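Local structure of DMATS type aromatic prenyltransferase (Streptomyces coelicolor, 6ZS0) at residues Q13-G18 / T30-L35; E65-F70 / T340-S345; D117-L122 / L170-H175. The protein probably transfers a dimethylallyl group to C5 of the indole ring of tryptophan, as a 5-dimethylallyltryptophan synthase with the ABBA-barrel fold. All coordinates share one frame; numbering follows the deposited sequence.

Contact 1: Q13-G18 / T30-L35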
loop_
_atom_site.group_PDB
_atom_site.type_symbol
_atom_site.label_atom_id
_atom_site.label_comp_id
_atom_site.label_asym_id
_atom_site.label_seq_id
_atom_site.Cartn_x
_atom_site.Cartn_y
_atom_site.Cartn_z
ATOM N N GLN A 13 -12.138 -12.147 -1.955
ATOM C CA GLN A 13 -11.689 -10.967 -2.715
ATOM C C GLN A 13 -10.361 -11.282 -3.398
ATOM O O GLN A 13 -10.205 -10.922 -4.551
ATOM C CB GLN A 13 -11.592 -9.748 -1.803
ATOM C CG GLN A 13 -12.955 -9.223 -1.370
ATOM C CD GLN A 13 -12.854 -8.074 -0.411
ATOM O OE1 GLN A 13 -12.018 -8.069 0.498
ATOM N NE2 GLN A 13 -13.649 -7.042 -0.675
ATOM N N LEU A 14 -9.414 -11.905 -2.694
ATOM C CA LEU A 14 -8.087 -12.215 -3.270
ATOM C C LEU A 14 -8.296 -13.118 -4.492
ATOM O O LEU A 14 -7.681 -12.865 -5.530
ATOM C CB LEU A 14 -7.188 -12.855 -2.213
ATOM C CG LEU A 14 -5.763 -13.182 -2.684
ATOM C CD1 LEU A 14 -4.779 -13.137 -1.519
ATOM C CD2 LEU A 14 -5.703 -14.531 -3.393
ATOM N N ARG A 15 -9.153 -14.118 -4.371
ATOM C CA ARG A 15 -9.389 -15.102 -5.447
ATOM C C ARG A 15 -9.995 -14.416 -6.666
ATOM O O ARG A 15 -9.508 -14.684 -7.805
ATOM C CB ARG A 15 -10.292 -16.222 -4.952
ATOM C CG ARG A 15 -9.627 -17.152 -3.956
ATOM C CD ARG A 15 -10.648 -18.159 -3.457
ATOM N NE ARG A 15 -10.085 -18.949 -2.365
ATOM C CZ ARG A 15 -9.325 -20.030 -2.519
ATOM N NH1 ARG A 15 -8.867 -20.678 -1.454
ATOM N NH2 ARG A 15 -9.043 -20.472 -3.727
ATOM N N ARG A 16 -11.027 -13.605 -6.464
ATOM C CA ARG A 16 -11.747 -12.959 -7.589
ATOM C C ARG A 16 -10.834 -11.923 -8.232
ATOM O O ARG A 16 -10.763 -11.874 -9.468
ATOM C CB ARG A 16 -13.084 -12.377 -7.137
ATOM C CG ARG A 16 -14.072 -13.431 -6.653
ATOM C CD ARG A 16 -15.431 -12.838 -6.362
ATOM N NE ARG A 16 -15.355 -11.729 -5.410
ATOM C CZ ARG A 16 -15.472 -11.846 -4.095
ATOM N NH1 ARG A 16 -15.695 -13.021 -3.546
ATOM N NH2 ARG A 16 -15.384 -10.770 -3.331
ATOM N N LEU A 17 -10.130 -11.121 -7.438
ATOM C CA LEU A 17 -9.195 -10.117 -7.977
ATOM C C LEU A 17 -8.033 -10.815 -8.680
ATOM O O LEU A 17 -7.650 -10.346 -9.742
ATOM C CB LEU A 17 -8.674 -9.225 -6.846
ATOM C CG LEU A 17 -9.606 -8.145 -6.345
ATOM C CD1 LEU A 17 -9.023 -7.537 -5.072
ATOM C CD2 LEU A 17 -9.837 -7.074 -7.410
ATOM N N GLY A 18 -7.497 -11.892 -8.108
ATOM C CA GLY A 18 -6.380 -12.661 -8.699
ATOM C C GLY A 18 -6.753 -13.150 -10.091
ATOM O O GLY A 18 -5.923 -13.039 -11.006
ATOM N N THR A 30 -2.726 -20.911 -3.939
ATOM C CA THR A 30 -1.477 -20.729 -3.155
ATOM C C THR A 30 -1.600 -19.436 -2.338
ATOM O O THR A 30 -1.347 -19.463 -1.145
ATOM C CB THR A 30 -0.249 -20.769 -4.059
ATOM O OG1 THR A 30 -0.269 -22.108 -4.560
ATOM C CG2 THR A 30 1.050 -20.467 -3.339
ATOM N N TYR A 31 -2.001 -18.344 -2.978
ATOM C CA TYR A 31 -1.936 -16.994 -2.356
ATOM C C TYR A 31 -3.072 -16.790 -1.356
ATOM O O TYR A 31 -2.871 -16.098 -0.354
ATOM C CB TYR A 31 -1.865 -15.935 -3.461
ATOM C CG TYR A 31 -0.548 -15.901 -4.194
ATOM C CD1 TYR A 31 0.645 -15.995 -3.499
ATOM C CD2 TYR A 31 -0.485 -15.779 -5.576
ATOM C CE1 TYR A 31 1.865 -15.914 -4.134
ATOM C CE2 TYR A 31 0.734 -15.714 -6.235
ATOM C CZ TYR A 31 1.910 -15.803 -5.514
ATOM O OH TYR A 31 3.123 -15.704 -6.106
ATOM N N ALA A 32 -4.227 -17.392 -1.597
ATOM C CA ALA A 32 -5.334 -17.409 -0.625
ATOM C C ALA A 32 -4.849 -18.067 0.674
ATOM O O ALA A 32 -5.125 -17.516 1.755
ATOM C CB ALA A 32 -6.524 -18.108 -1.196
ATOM N N GLN A 33 -4.113 -19.176 0.565
ATOM C CA GLN A 33 -3.538 -19.876 1.740
ATOM C C GLN A 33 -2.501 -18.953 2.413
ATOM O O GLN A 33 -2.477 -18.873 3.642
ATOM C CB GLN A 33 -2.957 -21.229 1.319
ATOM C CG GLN A 33 -2.156 -21.915 2.412
ATOM C CD GLN A 33 -1.676 -23.293 2.016
ATOM O OE1 GLN A 33 -1.237 -23.516 0.885
ATOM N NE2 GLN A 33 -1.721 -24.223 2.962
ATOM N N VAL A 34 -1.690 -18.247 1.638
ATOM C CA VAL A 34 -0.651 -17.347 2.201
ATOM C C VAL A 34 -1.347 -16.234 3.018
ATOM O O VAL A 34 -0.854 -15.925 4.125
ATOM C CB VAL A 34 0.254 -16.787 1.099
ATOM C CG1 VAL A 34 1.131 -15.647 1.583
ATOM C CG2 VAL A 34 1.115 -17.880 0.485
ATOM N N LEU A 35 -2.456 -15.691 2.513
ATOM C CA LEU A 35 -3.150 -14.554 3.177
ATOM C C LEU A 35 -3.793 -15.066 4.460
ATOM O O LEU A 35 -3.615 -14.448 5.495
ATOM C CB LEU A 35 -4.209 -13.953 2.258
ATOM C CG LEU A 35 -5.080 -12.874 2.917
ATOM C CD1 LEU A 35 -4.223 -11.755 3.493
ATOM C CD2 LEU A 35 -6.118 -12.335 1.956
#

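Contact 2: E65-F70 / T340-S345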
loop_
_atom_site.group_PDB
_atom_site.type_symbol
_atom_site.label_atom_id
_atom_site.label_comp_id
_atom_site.label_asym_id
_atom_site.label_seq_id
_atom_site.Cartn_x
_atom_site.Cartn_y
_atom_site.Cartn_z
ATOM N N GLU A 65 -5.611 -4.815 2.392
ATOM C CA GLU A 65 -5.877 -3.888 1.277
ATOM C C GLU A 65 -5.280 -4.507 0.035
ATOM O O GLU A 65 -4.344 -5.266 0.149
ATOM C CB GLU A 65 -5.260 -2.514 1.542
ATOM C CG GLU A 65 -5.515 -1.510 0.418
ATOM C CD GLU A 65 -4.826 -0.171 0.626
ATOM O OE1 GLU A 65 -3.578 -0.131 0.518
ATOM O OE2 GLU A 65 -5.546 0.828 0.909
ATOM N N PHE A 66 -5.877 -4.262 -1.111
ATOM C CA PHE A 66 -5.359 -4.799 -2.382
ATOM C C PHE A 66 -4.838 -3.662 -3.240
ATOM O O PHE A 66 -5.188 -2.488 -3.012
ATOM C CB PHE A 66 -6.435 -5.551 -3.146
ATOM C CG PHE A 66 -6.977 -6.725 -2.372
ATOM C CD1 PHE A 66 -8.187 -6.634 -1.697
ATOM C CD2 PHE A 66 -6.251 -7.901 -2.287
ATOM C CE1 PHE A 66 -8.689 -7.716 -0.985
ATOM C CE2 PHE A 66 -6.747 -8.978 -1.567
ATOM C CZ PHE A 66 -7.972 -8.891 -0.931
ATOM N N SER A 67 -3.987 -3.997 -4.182
ATOM C CA SER A 67 -3.607 -3.031 -5.232
ATOM C C SER A 67 -3.423 -3.754 -6.558
ATOM O O SER A 67 -3.024 -4.923 -6.563
ATOM C CB SER A 67 -2.402 -2.219 -4.831
ATOM O OG SER A 67 -1.213 -2.992 -4.738
ATOM N N LEU A 68 -3.671 -3.027 -7.641
ATOM C CA LEU A 68 -3.325 -3.458 -9.012
ATOM C C LEU A 68 -2.446 -2.394 -9.625
ATOM O O LEU A 68 -2.873 -1.215 -9.660
ATOM C CB LEU A 68 -4.587 -3.650 -9.839
ATOM C CG LEU A 68 -5.436 -4.855 -9.460
ATOM C CD1 LEU A 68 -6.721 -4.889 -10.262
ATOM C CD2 LEU A 68 -4.671 -6.147 -9.645
ATOM N N SER A 69 -1.262 -2.795 -10.097
ATOM C CA SER A 69 -0.252 -1.923 -10.750
ATOM C C SER A 69 -0.195 -2.237 -12.244
ATOM O O SER A 69 0.121 -3.400 -12.603
ATOM C CB SER A 69 1.095 -2.070 -10.137
ATOM O OG SER A 69 1.069 -1.783 -8.759
ATOM N N PHE A 70 -0.405 -1.210 -13.057
ATOM C CA PHE A 70 -0.509 -1.270 -14.533
ATOM C C PHE A 70 0.780 -0.700 -15.139
ATOM O O PHE A 70 1.094 0.451 -14.898
ATOM C CB PHE A 70 -1.797 -0.549 -14.936
ATOM C CG PHE A 70 -3.065 -1.133 -14.349
ATOM C CD1 PHE A 70 -3.615 -0.631 -13.176
ATOM C CD2 PHE A 70 -3.703 -2.211 -14.962
ATOM C CE1 PHE A 70 -4.782 -1.163 -12.647
ATOM C CE2 PHE A 70 -4.868 -2.742 -14.422
ATOM C CZ PHE A 70 -5.402 -2.221 -13.265
ATOM N N THR A 340 -0.946 2.801 -10.299
ATOM C CA THR A 340 -1.404 1.829 -9.283
ATOM C C THR A 340 -2.704 2.328 -8.665
ATOM O O THR A 340 -2.777 3.499 -8.349
ATOM C CB THR A 340 -0.330 1.563 -8.227
ATOM O OG1 THR A 340 0.876 1.131 -8.867
ATOM C CG2 THR A 340 -0.745 0.486 -7.255
ATOM N N ALA A 341 -3.685 1.429 -8.537
ATOM C CA ALA A 341 -4.957 1.662 -7.829
ATOM C C ALA A 341 -4.914 0.843 -6.559
ATOM O O ALA A 341 -4.706 -0.345 -6.644
ATOM C CB ALA A 341 -6.146 1.298 -8.695
ATOM N N TYR A 342 -5.084 1.517 -5.415
ATOM C CA TYR A 342 -5.199 0.874 -4.090
ATOM C C TYR A 342 -6.677 0.658 -3.825
ATOM O O TYR A 342 -7.443 1.649 -3.855
ATOM C CB TYR A 342 -4.475 1.712 -3.028
ATOM C CG TYR A 342 -3.000 1.723 -3.290
ATOM C CD1 TYR A 342 -2.458 2.586 -4.232
ATOM C CD2 TYR A 342 -2.172 0.768 -2.746
ATOM C CE1 TYR A 342 -1.116 2.554 -4.560
ATOM C CE2 TYR A 342 -0.830 0.714 -3.069
ATOM C CZ TYR A 342 -0.302 1.594 -3.991
ATOM O OH TYR A 342 1.028 1.526 -4.317
ATOM N N LEU A 343 -7.054 -0.586 -3.558
ATOM C CA LEU A 343 -8.460 -1.033 -3.498
ATOM C C LEU A 343 -8.807 -1.493 -2.085
ATOM O O LEU A 343 -8.140 -2.414 -1.549
ATOM C CB LEU A 343 -8.682 -2.148 -4.515
ATOM C CG LEU A 343 -8.286 -1.783 -5.948
ATOM C CD1 LEU A 343 -8.409 -2.986 -6.889
ATOM C CD2 LEU A 343 -9.075 -0.601 -6.469
ATOM N N SER A 344 -9.844 -0.889 -1.532
ATOM C CA SER A 344 -10.307 -1.122 -0.158
ATOM C C SER A 344 -11.061 -2.450 -0.083
ATOM O O SER A 344 -11.925 -2.692 -0.914
ATOM C CB SER A 344 -11.186 0.035 0.287
ATOM O OG SER A 344 -10.434 1.250 0.343
ATOM N N SER A 345 -10.806 -3.264 0.930
ATOM C CA SER A 345 -11.563 -4.510 1.159
ATOM C C SER A 345 -12.989 -4.203 1.644
ATOM O O SER A 345 -13.922 -4.855 1.218
ATOM C CB SER A 345 -10.807 -5.407 2.102
ATOM O OG SER A 345 -11.647 -6.453 2.551
HETATM O O HOH W 1 -7.769 0.270 2.027
#

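Contact 3: D117-L122 / L170-H175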
loop_
_atom_site.group_PDB
_atom_site.type_symbol
_atom_site.label_atom_id
_atom_site.label_comp_id
_atom_site.label_asym_id
_atom_site.label_seq_id
_atom_site.Cartn_x
_atom_site.Cartn_y
_atom_site.Cartn_z
ATOM N N ASP A 117 16.766 -7.457 9.591
ATOM C CA ASP A 117 17.410 -7.701 10.904
ATOM C C ASP A 117 18.256 -6.504 11.319
ATOM O O ASP A 117 18.246 -6.172 12.502
ATOM C CB ASP A 117 18.239 -8.978 10.855
ATOM C CG ASP A 117 17.402 -10.241 10.877
ATOM O OD1 ASP A 117 16.201 -10.164 11.241
ATOM O OD2 ASP A 117 17.962 -11.299 10.558
ATOM N N GLU A 118 18.928 -5.874 10.364
ATOM C CA GLU A 118 19.750 -4.658 10.556
ATOM C C GLU A 118 18.920 -3.518 11.158
ATOM O O GLU A 118 19.545 -2.636 11.754
ATOM C CB GLU A 118 20.359 -4.193 9.230
ATOM C CG GLU A 118 21.498 -5.040 8.769
ATOM C CD GLU A 118 22.800 -4.812 9.522
ATOM O OE1 GLU A 118 22.870 -3.836 10.345
ATOM O OE2 GLU A 118 23.734 -5.598 9.295
ATOM N N LEU A 119 17.578 -3.546 11.033
ATOM C CA LEU A 119 16.692 -2.394 11.389
ATOM C C LEU A 119 15.837 -2.653 12.628
ATOM O O LEU A 119 15.204 -1.687 13.084
ATOM C CB LEU A 119 15.760 -2.107 10.212
ATOM C CG LEU A 119 16.440 -1.704 8.912
ATOM C CD1 LEU A 119 15.405 -1.267 7.904
ATOM C CD2 LEU A 119 17.476 -0.623 9.122
ATOM N N LEU A 120 15.766 -3.880 13.148
ATOM C CA LEU A 120 14.684 -4.254 14.105
ATOM C C LEU A 120 14.760 -3.455 15.408
ATOM O O LEU A 120 13.699 -3.148 15.966
ATOM C CB LEU A 120 14.737 -5.757 14.385
ATOM C CG LEU A 120 14.315 -6.649 13.223
ATOM C CD1 LEU A 120 14.274 -8.084 13.671
ATOM C CD2 LEU A 120 12.969 -6.229 12.640
ATOM N N ASP A 121 15.949 -3.150 15.921
ATOM C CA ASP A 121 16.041 -2.374 17.180
ATOM C C ASP A 121 15.468 -0.969 16.970
ATOM O O ASP A 121 14.897 -0.417 17.942
ATOM C CB ASP A 121 17.456 -2.280 17.722
ATOM C CG ASP A 121 18.401 -1.666 16.732
ATOM O OD1 ASP A 121 18.554 -2.261 15.656
ATOM O OD2 ASP A 121 18.936 -0.594 17.027
ATOM N N LEU A 122 15.604 -0.399 15.768
ATOM C CA LEU A 122 15.072 0.954 15.468
ATOM C C LEU A 122 13.546 0.897 15.439
ATOM O O LEU A 122 12.910 1.853 15.924
ATOM C CB LEU A 122 15.573 1.455 14.117
ATOM C CG LEU A 122 17.068 1.736 13.995
ATOM C CD1 LEU A 122 17.423 1.967 12.548
ATOM C CD2 LEU A 122 17.473 2.933 14.837
ATOM N N LEU A 170 18.862 4.289 6.733
ATOM C CA LEU A 170 19.451 4.357 5.371
ATOM C C LEU A 170 20.955 4.103 5.484
ATOM O O LEU A 170 21.480 3.315 4.690
ATOM C CB LEU A 170 19.134 5.709 4.743
ATOM C CG LEU A 170 17.675 5.886 4.329
ATOM C CD1 LEU A 170 17.410 7.335 3.940
ATOM C CD2 LEU A 170 17.317 4.943 3.185
ATOM N N ARG A 171 21.591 4.694 6.490
ATOM C CA ARG A 171 23.035 4.479 6.763
ATOM C C ARG A 171 23.310 2.985 6.953
ATOM O O ARG A 171 24.227 2.454 6.308
ATOM C CB ARG A 171 23.479 5.271 7.992
ATOM C CG ARG A 171 24.980 5.226 8.219
ATOM C CD ARG A 171 25.363 5.524 9.645
ATOM N NE ARG A 171 24.904 4.543 10.616
ATOM C CZ ARG A 171 25.427 3.332 10.799
ATOM N NH1 ARG A 171 26.435 2.904 10.060
ATOM N NH2 ARG A 171 24.930 2.538 11.728
ATOM N N ARG A 172 22.558 2.324 7.818
ATOM C CA ARG A 172 22.765 0.893 8.111
ATOM C C ARG A 172 22.563 0.065 6.836
ATOM O O ARG A 172 23.153 -1.018 6.761
ATOM C CB ARG A 172 21.822 0.418 9.209
ATOM C CG ARG A 172 22.023 1.088 10.560
ATOM C CD ARG A 172 21.065 0.437 11.511
ATOM N NE ARG A 172 21.098 0.951 12.871
ATOM C CZ ARG A 172 20.474 0.374 13.892
ATOM N NH1 ARG A 172 19.792 -0.748 13.710
ATOM N NH2 ARG A 172 20.562 0.896 15.106
ATOM N N LEU A 173 21.750 0.533 5.878
ATOM C CA LEU A 173 21.454 -0.222 4.632
ATOM C C LEU A 173 22.483 0.141 3.548
ATOM O O LEU A 173 22.247 -0.198 2.381
ATOM C CB LEU A 173 20.022 0.071 4.166
ATOM C CG LEU A 173 18.889 -0.385 5.093
ATOM C CD1 LEU A 173 17.549 0.072 4.543
ATOM C CD2 LEU A 173 18.880 -1.889 5.286
ATOM N N GLY A 174 23.553 0.848 3.912
ATOM C CA GLY A 174 24.703 1.106 3.029
ATOM C C GLY A 174 24.449 2.274 2.101
ATOM O O GLY A 174 25.116 2.339 1.054
ATOM N N HIS A 175 23.547 3.186 2.474
ATOM C CA HIS A 175 23.158 4.358 1.654
ATOM C C HIS A 175 23.663 5.653 2.284
ATOM O O HIS A 175 23.203 6.709 1.880
ATOM C CB HIS A 175 21.649 4.358 1.427
ATOM C CG HIS A 175 21.225 3.254 0.537
ATOM N ND1 HIS A 175 21.534 3.239 -0.810
ATOM C CD2 HIS A 175 20.558 2.117 0.789
ATOM C CE1 HIS A 175 21.043 2.139 -1.346
ATOM N NE2 HIS A 175 20.446 1.434 -0.389
#

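Contact 1: Q13-G18 / T30-L35
Leu14 meets Tyr31, Ala32 and Leu35 in an antiparallel helix-helix packing, formed where the first two helices of the chain, 6-20 and 25-39, pack against each other on the outside of the barrel. The axes of the short segments 13-18 and 30-35 lie 9.5 Å apart with their directions at 148°, and Leu14 and Ala32 carry the nearest pair of CA atoms, 6.4 Å apart. The contact is apolar and modest in area, and most of it rests on one side chain. With CG swung anti to the backbone N (chi1 -178°), Leu14 sends its two methyls straight at the second helix, where they divide the work. CD2 lies over the backbone at Ala32, 3.7 Å from its N, and also reaches the CB of Tyr31. CD1 sits 3.7 Å from the carbonyl O of Tyr31 and 3.8 Å from CD2 of Leu35; these two leucines slide past one another in opposite directions. Ala32 brings only a methyl to the interface, which leaves the Leu14 branch CD2 against its backbone.

Arg15 adds a cover at the margin. Its chain is extended from CG to NE and lays one face of the guanidinium on the methyl of Ala32, the CB lying 3.4 Å above the plane and toward the rim; Arg15 NH1 to Ala32 CB is 3.5 Å. This is contact of a flat group with a methyl, not a polar bond.

The ring of Tyr31 turns from the interface, and its OH bonds to the carbonyl of Arg141. Leu140, in a loop, touches both Leu14 and Tyr31, while Leu14 also packs on Phe66 of strand 64-70. On the flanks, Leu17 of the first helix leans on helix 303-312, and Val34 of the second on helix 91-109.

Contact 2: E65-F70 / T340-S345
Segments 65-70 and 340-344 pair as antiparallel strands, their axes 4.5 Å apart and directions at 158°, and two hydrogen-bonded pairs, Phe66 with Leu343 and Leu68 with Ala341, join them. Each pair makes both its bonds. The shortest, Leu343 N to Phe66 O at 2.7 Å, is almost straight at the hydrogen, although the donor stands above the carbonyl plane.

Glu65, Ser67 and Ser69 share one face with Thr340 and Tyr342. Fully extended, with chi1 at -180°, Glu65 reaches across Leu343 O and crosses the tyrosine obliquely, its OE1 3.7 Å from Tyr342 CD2 and its carboxylate plane 52° from the ring. OE2 accepts a 2.6 Å hydrogen bond from a water that also gives a weak one to Ser344 OG. Without the carboxylate, as with an alanine here, the water is likely to lose its strong acceptor and the CB and CD2 side of Tyr342 its cover. Ser67 sets its CB 3.6 Å from Tyr342 CD2. Further along, one of two modelled positions of Ser69 places OG 2.9 Å from Thr340 OG1, so a bond there is doubtful.

These are the first and last strands of the ten-stranded antiparallel sheet, and their pairing closes the barrel of the ABBA prenyltransferase fold. Strand 77-82 continues the sheet beyond strand 64-70.

The other face, bearing Phe66, Leu68, Ala341 and Leu343, turns to the surrounding helices. Leu68 CD1 approaches Leu343 CD1 at 4.2 Å, and the CB atoms of Phe66 and Leu343 also meet. Helix 303-312 lies against Leu68, Ala341 and Leu343, while helix 6-20 covers Phe66 through Gln13 and Leu17.

Contact 3: D117-L122 / L170-H175
The guanidinium of Arg172 has Leu122 on one face, with CG 3.5 Å above the plane and offset toward the rim, while the Asp121 carboxylate and the carbonyl of Glu118 lie at its edge. Arg172 and Asp121 form an end-on, two-pronged salt bridge: NH1 meets Asp121 OD1 at 2.8 Å and NH2 meets OD2 at 2.9 Å. Both oxygens use their syn lone pairs, and the two flat groups are only 13° from coplanar. NH1 has a second acceptor, Glu118 O, at 2.7 Å and in that carbonyl's plane, so three bonds together fix the rotation of the group.

The contact joins the end of helix 162-175 to the type I turn from Asp117 to Leu120 and the first residues of the short helix 120-123, at the outer layer of the barrel. Asp121 takes the sterically demanding chi1 of 58°, with CG between its backbone N and carbonyl carbon, and so presents both oxygens to the incoming arginine. Arg172 comes from the opposite direction with its chain extended from CG to NE. Glu168, one turn back on its own helix, takes NE through OE2, which also pairs with Arg171 NH2, so the guanidinium lies between two carboxylates.

Beneath the polar layer, Leu119 CD1 meets Leu173 CD1 at 4.2 Å, and both leucines rest on Leu193 of strand 191-195. A Schellman motif terminates the helix: Gly174, with positive phi, is the C-prime residue, Gly174 N bonds to Arg171 O, and His175 N reaches back 3.0 Å to Leu170 O.

From the N terminus, contact 1 comes first: helix 6-20 turns back through a short connection and packs on helix 25-39, closing a small loop before the barrel begins. The chain then enters strand 64-70, where contact 2 opens, to close only 270 residues later at 340-345. Contact 3, between 117-122 and 170-175, falls wholly within that long span and encloses two strands of the barrel. No two contacts cross. Contacts 1 and 2 touch, Gln13 probably hydrogen-bonding Ser345, so helix 6-20 is tied to the barrel seam, and helix 25-39 follows through contact 1. Contact 3 fastens the outer layer separately, its centre about 29 Å from that of contact 2.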